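FMN-dependent NADH:quinone oxidoreductase 1 (Bacillus anthracis, PDB 3U7I) probably reduces quinones and cleaves the azo bond of aromatic azo compounds, using NADH and one FMN per subunit of a homodimer. Local coordinates at residues C[35-40]-C[212-217]. Numbering follows the deposited sequence.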
# COMPACT_ATOMS: atom_id res chain seq x y z
N LYS C 35 13.83 26.56 -2.17
CA LYS C 35 14.10 27.40 -3.34
C LYS C 35 15.05 28.57 -3.07
O LYS C 35 15.73 29.04 -3.97
CB LYS C 35 12.79 27.90 -3.97
CG LYS C 35 12.03 26.85 -4.77
CD LYS C 35 10.87 27.50 -5.53
CE LYS C 35 9.88 26.47 -6.06
NZ LYS C 35 10.18 25.96 -7.43
N GLU C 36 15.11 29.02 -1.81
CA GLU C 36 16.02 30.10 -1.41
C GLU C 36 17.47 29.65 -1.32
O GLU C 36 18.39 30.46 -1.45
CB GLU C 36 15.64 30.64 -0.04
CG GLU C 36 14.38 31.47 0.03
CD GLU C 36 14.00 31.80 1.46
OE1 GLU C 36 14.91 31.81 2.33
OE2 GLU C 36 12.80 32.03 1.71
N LEU C 37 17.67 28.36 -1.06
CA LEU C 37 19.00 27.84 -0.75
C LEU C 37 19.68 27.07 -1.89
O LEU C 37 20.91 27.02 -1.96
CB LEU C 37 18.95 26.99 0.52
CG LEU C 37 18.45 27.68 1.80
CD1 LEU C 37 18.21 26.64 2.88
CD2 LEU C 37 19.43 28.75 2.27
N ILE C 38 18.88 26.48 -2.78
CA ILE C 38 19.44 25.68 -3.88
C ILE C 38 20.31 26.51 -4.82
O ILE C 38 20.04 27.70 -5.05
CB ILE C 38 18.35 24.91 -4.71
CG1 ILE C 38 17.34 25.86 -5.36
CG2 ILE C 38 17.61 23.88 -3.85
CD1 ILE C 38 16.23 25.13 -6.07
N SER C 39 21.36 25.89 -5.35
CA SER C 39 22.21 26.52 -6.35
C SER C 39 21.43 26.71 -7.65
O SER C 39 20.40 26.08 -7.86
CB SER C 39 23.46 25.67 -6.59
OG SER C 39 24.29 25.65 -5.44
N ASN C 40 21.93 27.58 -8.51
CA ASN C 40 21.23 27.91 -9.75
C ASN C 40 21.20 26.74 -10.75
O ASN C 40 20.45 26.76 -11.73
CB ASN C 40 21.81 29.18 -10.40
CG ASN C 40 23.30 29.06 -10.69
OD1 ASN C 40 24.06 28.47 -9.91
ND2 ASN C 40 23.73 29.63 -11.81
N ARG C 212 19.82 21.45 5.06
CA ARG C 212 20.60 20.23 4.90
C ARG C 212 20.69 19.82 3.43
O ARG C 212 21.79 19.66 2.89
CB ARG C 212 20.00 19.09 5.74
CG ARG C 212 20.83 17.80 5.72
CD ARG C 212 20.26 16.74 6.65
NE ARG C 212 18.94 16.28 6.23
CZ ARG C 212 18.73 15.39 5.26
NH1 ARG C 212 19.75 14.86 4.60
NH2 ARG C 212 17.49 15.04 4.95
N LEU C 213 19.54 19.67 2.78
CA LEU C 213 19.51 19.19 1.40
C LEU C 213 20.21 20.15 0.43
O LEU C 213 20.84 19.70 -0.53
CB LEU C 213 18.07 18.90 0.94
CG LEU C 213 17.37 17.67 1.55
CD1 LEU C 213 15.89 17.66 1.20
CD2 LEU C 213 18.04 16.36 1.11
N ALA C 214 20.11 21.45 0.69
CA ALA C 214 20.75 22.46 -0.14
C ALA C 214 22.20 22.66 0.28
O ALA C 214 22.98 23.31 -0.42
CB ALA C 214 20.00 23.77 -0.05
N ASN C 215 22.54 22.10 1.44
CA ASN C 215 23.88 22.18 1.99
C ASN C 215 24.28 23.62 2.33
O ASN C 215 25.45 24.00 2.18
CB ASN C 215 24.90 21.55 1.04
CG ASN C 215 26.22 21.26 1.72
OD1 ASN C 215 26.28 21.10 2.94
ND2 ASN C 215 27.29 21.19 0.93
N LYS C 216 23.31 24.39 2.79
CA LYS C 216 23.53 25.78 3.20
C LYS C 216 23.17 25.95 4.69
O LYS C 216 22.43 25.15 5.26
CB LYS C 216 22.67 26.74 2.37
CG LYS C 216 22.87 26.65 0.86
CD LYS C 216 24.04 27.48 0.39
CE LYS C 216 24.21 27.41 -1.13
NZ LYS C 216 23.04 27.96 -1.88
N TYR C 217 23.72 26.99 5.30
CA TYR C 217 23.33 27.35 6.65
C TYR C 217 22.83 28.78 6.61
O TYR C 217 23.51 29.67 6.10
CB TYR C 217 24.51 27.20 7.62
CG TYR C 217 24.10 27.25 9.08
CD1 TYR C 217 23.88 26.08 9.80
CD2 TYR C 217 23.91 28.46 9.73
CE1 TYR C 217 23.49 26.12 11.12
CE2 TYR C 217 23.52 28.51 11.06
CZ TYR C 217 23.31 27.34 11.75
OH TYR C 217 22.93 27.38 13.07
O HOH W 1 21.24 30.63 -1.91
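Leu37 meets Ala214 and Lys216, while the flat guanidinium of Arg212 lies well away from them: Leu213 CG sits 4.2 Å over one face of that group, nearer its edge than its centre, NH1 forms a salt bridge with Asp181 and NH2 a hydrogen bond with Gln183. In this flavodoxin-like fold the contact joins the C-terminal ends of helices 22-37 and 195-214 at the surface, and Leu213 extends the packing by touching Phe30 and Tyr34. Helix 195-214 closes with a Schellman motif: Asn215 has a positive phi (64°), and its N bonds to Arg212 O at 2.9 Å, one of the two bonds back into the last turn. The chain leaves the helix here, and the side chain of Lys216 sets off toward 35-40. Beside the lysine, the apolar fit is tight, with Leu37 CB only 3.4 Å from Ala214 CB. The side chains of Leu37 and Lys216 run alongside each other, pointing opposite ways, and Leu37 CD2 comes within 3.8 Å of Lys216 CB. Bends at chi2 (-85°) and chi4 (63°) fold the lysine chain over the Leu37 carbonyl. The hydrogen bond from Lys216 NZ to Leu37 O is modelled at 2.3 Å, too short for its exact length to be trusted. A water donates to Glu36 O at 2.9 Å and accepts a weak bond from Lys216 NZ at 3.2 Å.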